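Local atomic coordinates of C2 domain protein (Ramazzottius varieornatus, PDB entry 7DF2), a protein that binds three calcium ions in the loops of a C2 domain found specifically in tardigrades, though its biological role is not established. Residues 102-105 with 106-110; 141-144 with 145-148; 156-160 with 161-165. All blocks are in the same frame, centred on the assembly; numbering follows the deposited sequence.

Interactions 1 and 2 both start at the calcium-binding end of the C2 sandwich and run away from it; their centres are 15 Å apart and their nearest atoms about 7 Å apart. Each supplies a ligand to a different calcium ion, N103 in interaction 1 and D141 in interaction 2; D63 binds both of these ions and so ties the two sites together. Interaction 1 also reaches the other way, where E109 helps V48, R49 and E169 form the pocket for the bound glycan. Residues 156-165 of interaction 3 make a surface loop that carries none of these ligands. Its centre lies 32 Å from that of interaction 1 and 29 Å from that of interaction 2, across the chain's centre from the latter.

Interaction 1: residues 102-105 with 106-110; sequences NNTP and DVVEI. With CA (calcium ion), chain E; GLC (alpha-D-glucopyranose), chain B.
Between T104 and V108 the backbone kinks at D106 (phi/psi -60°/-36°), which brings P105 C within 3.2 Å of V107 N before the chain straightens into strand 107-119. One methyl of V108 reaches the residues before the bend: its CG2, set beside its own backbone N, lies 3.6 Å from T104 OG1 and 3.5 Å from P105 O, with the threonine and valine side chains crossing obliquely. T104 OG1 also makes a weak hydrogen bond to C68 O, so the same hydroxyl touches the valine methyl and meets the calcium-binding loop. One water bridges the two segments, donating to T104 O and to D106 OD1, 2.8 Å from each. Past the bend, V108 and I110 pair through their backbones with L50 and V48 of strand 41-51. E109 bends at its second torsion (chi2 -74°), and its carboxylate takes two hydrogen bonds from the glucose unit of the glycan: O4 to OE1 at 2.8 Å and O3 to OE2 at 2.7 Å. At the other end N103 joins D63, D66, K67 and D69 around a calcium ion. The short stretch thus links a C2-domain calcium-binding loop to a sheet edge where a carboxylate grips neighbouring sugar hydroxyls.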
ATOM      1  N   ASN A 102      -5.160   4.655 -18.567  1.00 23.27           N
ATOM      2  CA  ASN A 102      -5.343   5.954 -19.199  1.00 19.95           C
ATOM      3  C   ASN A 102      -6.792   6.408 -19.117  1.00 23.52           C
ATOM      4  O   ASN A 102      -7.721   5.618 -19.340  1.00 23.19           O
ATOM      5  CB  ASN A 102      -4.889   5.907 -20.668  1.00 27.92           C
ATOM      6  CG  ASN A 102      -3.397   5.714 -20.799  1.00 32.65           C
ATOM      7  OD1 ASN A 102      -2.610   6.589 -20.425  1.00 39.21           O
ATOM      8  ND2 ASN A 102      -2.993   4.562 -21.319  1.00 42.53           N
ATOM      9  N   ASN A 103      -6.962   7.691 -18.790  1.00 19.04           N
ATOM     10  CA  ASN A 103      -8.249   8.387 -18.748  1.00 20.39           C
ATOM     11  C   ASN A 103      -9.307   7.574 -18.005  1.00 28.18           C
ATOM     12  O   ASN A 103     -10.363   7.230 -18.534  1.00 28.14           O
ATOM     13  CB  ASN A 103      -8.692   8.763 -20.161  1.00 22.47           C
ATOM     14  CG  ASN A 103      -7.727   9.744 -20.804  1.00 26.41           C
ATOM     15  OD1 ASN A 103      -7.367  10.743 -20.187  1.00 24.45           O
ATOM     16  ND2 ASN A 103      -7.272   9.444 -22.021  1.00 28.33           N
ATOM     17  N   THR A 104      -9.012   7.300 -16.740  1.00 22.53           N
ATOM     18  CA  THR A 104      -9.894   6.481 -15.919  1.00 25.53           C
ATOM     19  C   THR A 104     -10.901   7.355 -15.185  1.00 25.42           C
ATOM     20  O   THR A 104     -10.700   8.563 -15.037  1.00 22.26           O
ATOM     21  CB  THR A 104      -9.073   5.682 -14.905  1.00 25.74           C
ATOM     22  OG1 THR A 104      -8.330   6.584 -14.078  1.00 24.67           O
ATOM     23  CG2 THR A 104      -8.100   4.735 -15.605  1.00 21.97           C
ATOM     24  N   PRO A 105     -12.001   6.774 -14.702  1.00 24.80           N
ATOM     25  CA  PRO A 105     -12.894   7.518 -13.806  1.00 22.84           C
ATOM     26  C   PRO A 105     -12.144   7.966 -12.561  1.00 23.28           C
ATOM     27  O   PRO A 105     -11.094   7.422 -12.211  1.00 23.67           O
ATOM     28  CB  PRO A 105     -13.986   6.496 -13.453  1.00 26.49           C
ATOM     29  CG  PRO A 105     -13.925   5.488 -14.540  1.00 33.27           C
ATOM     30  CD  PRO A 105     -12.490   5.406 -14.963  1.00 25.38           C
ATOM     31  N   ASP A 106     -12.692   8.983 -11.896  1.00 22.43           N
ATOM     32  CA  ASP A 106     -12.039   9.516 -10.704  1.00 21.24           C
ATOM     33  C   ASP A 106     -11.893   8.452  -9.621  1.00 23.19           C
ATOM     34  O   ASP A 106     -10.900   8.446  -8.883  1.00 23.27           O
ATOM     35  CB  ASP A 106     -12.821  10.701 -10.157  1.00 21.78           C
ATOM     36  CG  ASP A 106     -12.723  11.925 -11.042  1.00 28.06           C
ATOM     37  OD1 ASP A 106     -11.955  11.901 -12.032  1.00 27.95           O
ATOM     38  OD2 ASP A 106     -13.417  12.913 -10.733  1.00 30.62           O
ATOM     39  N   VAL A 107     -12.871   7.558  -9.498  1.00 21.80           N
ATOM     40  CA  VAL A 107     -12.774   6.413  -8.595  1.00 20.27           C
ATOM     41  C   VAL A 107     -12.332   5.217  -9.422  1.00 21.41           C
ATOM     42  O   VAL A 107     -13.060   4.760 -10.314  1.00 21.96           O
ATOM     43  CB  VAL A 107     -14.096   6.127  -7.875  1.00 23.50           C
ATOM     44  CG1 VAL A 107     -13.960   4.855  -7.020  1.00 24.02           C
ATOM     45  CG2 VAL A 107     -14.482   7.306  -7.001  1.00 22.33           C
ATOM     46  N   VAL A 108     -11.131   4.724  -9.135  1.00 18.87           N
ATOM     47  CA  VAL A 108     -10.528   3.621  -9.871  1.00 19.03           C
ATOM     48  C   VAL A 108     -10.752   2.351  -9.062  1.00 18.38           C
ATOM     49  O   VAL A 108     -10.219   2.220  -7.957  1.00 18.46           O
ATOM     50  CB  VAL A 108      -9.026   3.855 -10.109  1.00 17.95           C
ATOM     51  CG1 VAL A 108      -8.440   2.717 -10.936  1.00 20.66           C
ATOM     52  CG2 VAL A 108      -8.762   5.212 -10.770  1.00 23.26           C
ATOM     53  N   GLU A 109     -11.524   1.417  -9.610  1.00 21.77           N
ATOM     54  CA  GLU A 109     -11.710   0.117  -8.972  1.00 18.64           C
ATOM     55  C   GLU A 109     -10.521  -0.772  -9.293  1.00 19.38           C
ATOM     56  O   GLU A 109     -10.168  -0.933 -10.462  1.00 23.08           O
ATOM     57  CB  GLU A 109     -13.005  -0.524  -9.452  1.00 23.73           C
ATOM     58  CG  GLU A 109     -14.226   0.334  -9.140  1.00 25.00           C
ATOM     59  CD  GLU A 109     -14.586   0.303  -7.668  1.00 31.42           C
ATOM     60  OE1 GLU A 109     -14.184  -0.655  -6.967  1.00 30.25           O
ATOM     61  OE2 GLU A 109     -15.275   1.232  -7.204  1.00 29.53           O
ATOM     62  N   ILE A 110      -9.909  -1.349  -8.256  1.00 16.90           N
ATOM     63  CA  ILE A 110      -8.598  -1.976  -8.411  1.00 16.69           C
ATOM     64  C   ILE A 110      -8.642  -3.449  -8.029  1.00 18.91           C
ATOM     65  O   ILE A 110      -8.376  -4.313  -8.869  1.00 22.43           O
ATOM     66  CB  ILE A 110      -7.538  -1.221  -7.582  1.00 17.34           C
ATOM     67  CG1 ILE A 110      -7.397   0.224  -8.093  1.00 15.80           C
ATOM     68  CG2 ILE A 110      -6.179  -1.904  -7.652  1.00 17.08           C
ATOM     69  CD1 ILE A 110      -6.611   1.093  -7.177  1.00 19.93           C
TER
HETATM   70 CA    CA E 303      -5.522  11.950 -19.361  1.00 21.22          CA
HETATM   71  C1  GLC B   1     -18.725  -2.878  -4.941  1.00 65.14           C
HETATM   72  C2  GLC B   1     -18.688  -1.404  -5.366  1.00 57.29           C
HETATM   73  C3  GLC B   1     -17.261  -0.842  -5.399  1.00 57.78           C
HETATM   74  C4  GLC B   1     -16.465  -1.271  -4.164  1.00 55.17           C
HETATM   75  C5  GLC B   1     -16.713  -2.743  -3.838  1.00 56.30           C
HETATM   76  C6  GLC B   1     -15.962  -3.177  -2.585  1.00 47.27           C
HETATM   77  O2  GLC B   1     -19.319  -1.207  -6.616  1.00 59.81           O
HETATM   78  O3  GLC B   1     -17.302   0.572  -5.467  1.00 40.93           O
HETATM   79  O4  GLC B   1     -15.076  -1.038  -4.340  1.00 31.10           O
HETATM   80  O5  GLC B   1     -18.103  -2.963  -3.686  1.00 63.74           O
HETATM   81  O6  GLC B   1     -15.395  -4.443  -2.835  1.00 53.99           O
HETATM   82  O   HOH W   1      -9.830  10.698 -13.455  1.00 27.43           O
HETATM   83  O   HOH W   2      -4.429  11.515 -21.511  1.00 28.63           O

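Interaction 2: residues 141-144 with 145-148; sequences DKID and NYKC. With CA (calcium ion), chain C.
D144 and Y146 meet in a buried contact between near neighbours on strand 139-150, the second arm of the hairpin with strand 121-136. The two halves of the strand run in directions 27° apart. Y146 brings the end of its ring back along the chain: its CZ packs 3.5 Å from D144 CB, while CE1 comes obliquely to within 3.4 Å of D144 O. I143 CG2 lies 3.7 Å from Y146 OH, and that hydroxyl is hydrogen-bonded to S180 OG. The D144 carboxylate is held by three backbone N-H groups. N145 N reaches the anti lone pair of OD1 at 2.9 Å, rather bent at 132°; D176 N also binds OD1, and R177 N binds OD2. K142, with CG anti to its backbone N (chi1 176°) and extended beyond, crosses N145 at about a right angle with its NZ 3.6 Å from N145 ND2. These two donors are drawn together by E175 OE2, which both of them bind, and D176 gives the lysine a second salt bridge. D141 OD2 coordinates a calcium ion at 2.5 Å together with C62, D63, D134 and D136. I143 and D144 both face A132, a classic beta bulge in the hairpin whose turn is one of the calcium-binding loops of this C2 domain.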
ATOM      1  N   ASP A 141       3.023  13.125 -12.743  1.00 18.70           N
ATOM      2  CA  ASP A 141       2.213  14.197 -12.163  1.00 19.08           C
ATOM      3  C   ASP A 141       1.632  13.588 -10.889  1.00 19.62           C
ATOM      4  O   ASP A 141       0.703  12.783 -10.967  1.00 21.68           O
ATOM      5  CB  ASP A 141       1.135  14.618 -13.170  1.00 23.61           C
ATOM      6  CG  ASP A 141       0.236  15.737 -12.688  1.00 23.61           C
ATOM      7  OD1 ASP A 141       0.142  16.007 -11.472  1.00 24.24           O
ATOM      8  OD2 ASP A 141      -0.425  16.335 -13.566  1.00 21.64           O
ATOM      9  N   LYS A 142       2.190  13.935  -9.727  1.00 18.85           N
ATOM     10  CA  LYS A 142       1.858  13.200  -8.506  1.00 15.85           C
ATOM     11  C   LYS A 142       0.397  13.387  -8.106  1.00 18.93           C
ATOM     12  O   LYS A 142      -0.114  14.517  -8.042  1.00 19.16           O
ATOM     13  CB  LYS A 142       2.780  13.626  -7.361  1.00 18.05           C
ATOM     14  CG  LYS A 142       2.445  12.982  -6.011  1.00 20.97           C
ATOM     15  CD  LYS A 142       3.228  13.662  -4.878  1.00 23.91           C
ATOM     16  CE  LYS A 142       3.027  12.940  -3.560  1.00 27.77           C
ATOM     17  NZ  LYS A 142       3.832  13.589  -2.481  1.00 30.93           N
ATOM     18  N   ILE A 143      -0.288  12.266  -7.869  1.00 16.97           N
ATOM     19  CA  ILE A 143      -1.619  12.302  -7.278  1.00 14.62           C
ATOM     20  C   ILE A 143      -1.436  12.312  -5.770  1.00 19.52           C
ATOM     21  O   ILE A 143      -1.746  13.314  -5.118  1.00 20.69           O
ATOM     22  CB  ILE A 143      -2.501  11.144  -7.776  1.00 18.71           C
ATOM     23  CG1 ILE A 143      -2.772  11.356  -9.264  1.00 19.43           C
ATOM     24  CG2 ILE A 143      -3.829  11.116  -7.033  1.00 20.25           C
ATOM     25  CD1 ILE A 143      -3.270  10.147  -9.961  1.00 19.67           C
ATOM     26  N   ASP A 144      -0.901  11.232  -5.200  1.00 17.49           N
ATOM     27  CA  ASP A 144      -0.556  11.267  -3.783  1.00 18.27           C
ATOM     28  C   ASP A 144       0.225  10.021  -3.402  1.00 16.91           C
ATOM     29  O   ASP A 144       0.291   9.039  -4.150  1.00 19.61           O
ATOM     30  CB  ASP A 144      -1.786  11.399  -2.878  1.00 18.28           C
ATOM     31  CG  ASP A 144      -1.585  12.452  -1.783  1.00 19.88           C
ATOM     32  OD1 ASP A 144      -0.440  12.561  -1.303  1.00 22.06           O
ATOM     33  OD2 ASP A 144      -2.551  13.171  -1.420  1.00 21.80           O
ATOM     34  N   ASN A 145       0.833  10.101  -2.216  1.00 19.11           N
ATOM     35  CA  ASN A 145       1.326   8.950  -1.470  1.00 19.03           C
ATOM     36  C   ASN A 145       0.345   8.665  -0.336  1.00 20.38           C
ATOM     37  O   ASN A 145      -0.218   9.587   0.263  1.00 21.42           O
ATOM     38  CB  ASN A 145       2.723   9.206  -0.893  1.00 20.96           C
ATOM     39  CG  ASN A 145       3.788   9.413  -1.961  1.00 21.81           C
ATOM     40  OD1 ASN A 145       3.725   8.838  -3.042  1.00 22.88           O
ATOM     41  ND2 ASN A 145       4.790  10.227  -1.644  1.00 23.17           N
ATOM     42  N   TYR A 146       0.146   7.384  -0.032  1.00 19.49           N
ATOM     43  CA  TYR A 146      -0.803   6.956   0.988  1.00 18.29           C
ATOM     44  C   TYR A 146      -0.101   5.954   1.890  1.00 23.35           C
ATOM     45  O   TYR A 146       0.541   5.032   1.389  1.00 19.07           O
ATOM     46  CB  TYR A 146      -2.050   6.307   0.348  1.00 15.93           C
ATOM     47  CG  TYR A 146      -2.677   7.114  -0.760  1.00 19.37           C
ATOM     48  CD1 TYR A 146      -2.163   7.075  -2.058  1.00 18.05           C
ATOM     49  CD2 TYR A 146      -3.800   7.899  -0.523  1.00 18.81           C
ATOM     50  CE1 TYR A 146      -2.731   7.817  -3.075  1.00 18.79           C
ATOM     51  CE2 TYR A 146      -4.383   8.650  -1.540  1.00 19.66           C
ATOM     52  CZ  TYR A 146      -3.845   8.610  -2.810  1.00 19.47           C
ATOM     53  OH  TYR A 146      -4.419   9.359  -3.822  1.00 18.06           O
ATOM     54  N   LYS A 147      -0.203   6.137   3.206  1.00 22.30           N
ATOM     55  CA  LYS A 147       0.409   5.206   4.153  1.00 23.26           C
ATOM     56  C   LYS A 147      -0.566   4.910   5.278  1.00 29.23           C
ATOM     57  O   LYS A 147      -1.121   5.829   5.888  1.00 26.71           O
ATOM     58  CB  LYS A 147       1.719   5.762   4.728  1.00 22.90           C
ATOM     59  CG  LYS A 147       2.405   4.834   5.729  1.00 23.09           C
ATOM     60  CD  LYS A 147       3.802   5.332   6.085  1.00 26.30           C
ATOM     61  CE  LYS A 147       3.743   6.449   7.126  1.00 34.03           C
ATOM     62  NZ  LYS A 147       5.104   6.970   7.450  1.00 27.76           N
ATOM     63  N   CYS A 148      -0.737   3.621   5.550  0.56 23.15           N
ATOM     64  CA  CYS A 148      -1.652   3.080   6.543  0.56 22.19           C
ATOM     65  C   CYS A 148      -0.877   2.047   7.347  0.56 24.18           C
ATOM     66  O   CYS A 148      -0.178   1.215   6.760  0.56 23.66           O
ATOM     67  CB  CYS A 148      -2.852   2.437   5.844  0.56 24.25           C
ATOM     68  SG  CYS A 148      -4.071   1.697   6.881  0.56 39.64           S
TER
HETATM   69 CA    CA C 301      -1.256  15.780 -15.825  1.00 19.47          CA
HETATM   70  O   HOH W   3      -0.938  17.988 -16.702  1.00 22.89           O

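Interaction 3: residues 156-160 with 161-165; sequences PPAEN and EKVAQ
The side-chain oxygen of N160 is gripped by two successive backbone amides. V163 N donates to OD1 at 3.1 Å with an N-H...O angle of 141°, coming in tilted from the carbonyl plane, and K162 N adds a weak bond to the same OD1 at 2.8 Å. What puts the oxygen there is the first torsion of N160 (chi1 59°), which sets CG between the backbone N and the carbonyl carbon and swings the amide over the residues that follow. V163 N is shared, since it also bonds weakly to N160 O. E161 and K162 both have right-handed helical backbone angles between these ends, so N160 to V163 form a type I turn with an Asx turn laid over it. The V163 side chain crosses that of N160 at about a right angle, its CG2 wedged 3.4 Å from N160 O and 3.5 Å from N160 OD1. Inside the loop, A158 CB rests 3.8 Å from A164 CB and extends the apolar contact to V163 CG2. Further on, Q165 NE2 donates a nearly straight bond of 3.2 Å to V163 O, approaching from above the carbonyl plane. R187 of strand 181-190 holds the loop against the sheet, with a salt bridge to E161 OE1 and a hydrogen bond to A164 O, while A158 pairs through its backbone with W188 and N190.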
ATOM      1  N   PRO A 156      -4.003  -9.331  16.221  1.00 35.70           N
ATOM      2  CA  PRO A 156      -2.691  -9.906  15.901  1.00 28.95           C
ATOM      3  C   PRO A 156      -2.816 -10.932  14.788  1.00 28.37           C
ATOM      4  O   PRO A 156      -3.936 -11.311  14.413  1.00 30.39           O
ATOM      5  CB  PRO A 156      -2.269 -10.567  17.222  1.00 37.59           C
ATOM      6  CG  PRO A 156      -3.560 -10.949  17.849  1.00 31.97           C
ATOM      7  CD  PRO A 156      -4.530  -9.849  17.497  1.00 37.19           C
ATOM      8  N   PRO A 157      -1.696 -11.396  14.231  1.00 29.37           N
ATOM      9  CA  PRO A 157      -1.762 -12.399  13.160  1.00 24.90           C
ATOM     10  C   PRO A 157      -2.594 -13.606  13.565  1.00 37.29           C
ATOM     11  O   PRO A 157      -2.501 -14.097  14.692  1.00 31.35           O
ATOM     12  CB  PRO A 157      -0.297 -12.787  12.948  1.00 31.11           C
ATOM     13  CG  PRO A 157       0.464 -11.591  13.356  1.00 30.05           C
ATOM     14  CD  PRO A 157      -0.317 -10.921  14.455  1.00 28.06           C
ATOM     15  N   ALA A 158      -3.416 -14.079  12.632  1.00 30.85           N
ATOM     16  CA  ALA A 158      -4.242 -15.250  12.879  1.00 35.72           C
ATOM     17  C   ALA A 158      -3.388 -16.521  12.909  1.00 30.98           C
ATOM     18  O   ALA A 158      -2.207 -16.526  12.546  1.00 31.49           O
ATOM     19  CB  ALA A 158      -5.332 -15.358  11.817  1.00 30.95           C
ATOM     20  N   GLU A 159      -4.017 -17.622  13.339  1.00 38.24           N
ATOM     21  CA  GLU A 159      -3.286 -18.876  13.530  1.00 41.58           C
ATOM     22  C   GLU A 159      -2.731 -19.420  12.221  1.00 34.42           C
ATOM     23  O   GLU A 159      -1.644 -20.012  12.198  1.00 33.07           O
ATOM     24  CB  GLU A 159      -4.187 -19.928  14.184  1.00 46.11           C
ATOM     25  CG  GLU A 159      -3.871 -20.200  15.642  1.00 64.84           C
ATOM     26  CD  GLU A 159      -4.159 -19.004  16.521  1.00 78.96           C
ATOM     27  OE1 GLU A 159      -5.279 -18.455  16.428  1.00 79.97           O
ATOM     28  OE2 GLU A 159      -3.262 -18.611  17.297  1.00 82.73           O
ATOM     29  N   ASN A 160      -3.472 -19.267  11.128  1.00 30.85           N
ATOM     30  CA  ASN A 160      -3.038 -19.799   9.845  1.00 25.11           C
ATOM     31  C   ASN A 160      -3.854 -19.133   8.746  1.00 24.33           C
ATOM     32  O   ASN A 160      -4.801 -18.383   9.014  1.00 29.67           O
ATOM     33  CB  ASN A 160      -3.183 -21.330   9.794  1.00 28.90           C
ATOM     34  CG  ASN A 160      -4.613 -21.794  10.015  1.00 38.23           C
ATOM     35  OD1 ASN A 160      -5.516 -21.470   9.240  1.00 36.61           O
ATOM     36  ND2 ASN A 160      -4.824 -22.573  11.071  1.00 45.36           N
ATOM     37  N   GLU A 161      -3.492 -19.450   7.498  1.00 28.26           N
ATOM     38  CA  GLU A 161      -4.134 -18.837   6.333  1.00 27.38           C
ATOM     39  C   GLU A 161      -5.629 -19.111   6.300  1.00 31.55           C
ATOM     40  O   GLU A 161      -6.419 -18.246   5.910  1.00 29.83           O
ATOM     41  CB  GLU A 161      -3.489 -19.346   5.041  1.00 30.13           C
ATOM     42  CG  GLU A 161      -3.926 -18.599   3.771  1.00 29.12           C
ATOM     43  CD  GLU A 161      -5.252 -19.100   3.173  1.00 42.35           C
ATOM     44  OE1 GLU A 161      -5.948 -18.293   2.517  1.00 31.66           O
ATOM     45  OE2 GLU A 161      -5.607 -20.288   3.348  1.00 32.28           O
ATOM     46  N   LYS A 162      -6.041 -20.314   6.689  1.00 31.55           N
ATOM     47  CA  LYS A 162      -7.429 -20.690   6.457  1.00 33.27           C
ATOM     48  C   LYS A 162      -8.378 -19.962   7.394  1.00 31.42           C
ATOM     49  O   LYS A 162      -9.542 -19.748   7.044  1.00 31.77           O
ATOM     50  CB  LYS A 162      -7.588 -22.205   6.582  1.00 31.87           C
ATOM     51  CG  LYS A 162      -7.053 -22.947   5.365  1.00 32.02           C
ATOM     52  CD  LYS A 162      -7.965 -24.095   4.938  1.00 55.53           C
ATOM     53  CE  LYS A 162      -8.262 -24.045   3.435  1.00 60.06           C
ATOM     54  NZ  LYS A 162      -9.421 -24.907   3.038  1.00 58.39           N
ATOM     55  N   VAL A 163      -7.907 -19.559   8.574  1.00 27.06           N
ATOM     56  CA  VAL A 163      -8.750 -18.868   9.540  1.00 29.88           C
ATOM     57  C   VAL A 163      -8.529 -17.358   9.552  1.00 33.63           C
ATOM     58  O   VAL A 163      -9.241 -16.644  10.273  1.00 35.32           O
ATOM     59  CB  VAL A 163      -8.539 -19.448  10.956  1.00 36.07           C
ATOM     60  CG1 VAL A 163      -8.921 -20.924  10.984  1.00 35.29           C
ATOM     61  CG2 VAL A 163      -7.097 -19.257  11.407  1.00 36.56           C
ATOM     62  N   ALA A 164      -7.573 -16.849   8.775  1.00 28.01           N
ATOM     63  CA  ALA A 164      -7.260 -15.426   8.806  1.00 28.03           C
ATOM     64  C   ALA A 164      -8.368 -14.617   8.144  1.00 28.91           C
ATOM     65  O   ALA A 164      -8.783 -14.924   7.023  1.00 31.35           O
ATOM     66  CB  ALA A 164      -5.929 -15.164   8.104  1.00 24.16           C
ATOM     67  N   GLN A 165      -8.828 -13.565   8.825  1.00 26.59           N
ATOM     68  CA  GLN A 165      -9.938 -12.745   8.359  1.00 27.82           C
ATOM     69  C   GLN A 165      -9.419 -11.429   7.792  1.00 25.47           C
ATOM     70  O   GLN A 165      -8.511 -10.821   8.358  1.00 27.36           O
ATOM     71  CB  GLN A 165     -10.918 -12.447   9.497  1.00 31.34           C
ATOM     72  CG  GLN A 165     -11.639 -13.668  10.062  1.00 39.08           C
ATOM     73  CD  GLN A 165     -12.342 -14.469   8.991  1.00 44.51           C
ATOM     74  OE1 GLN A 165     -13.246 -13.970   8.320  1.00 55.58           O
ATOM     75  NE2 GLN A 165     -11.930 -15.726   8.821  1.00 37.33           N
TER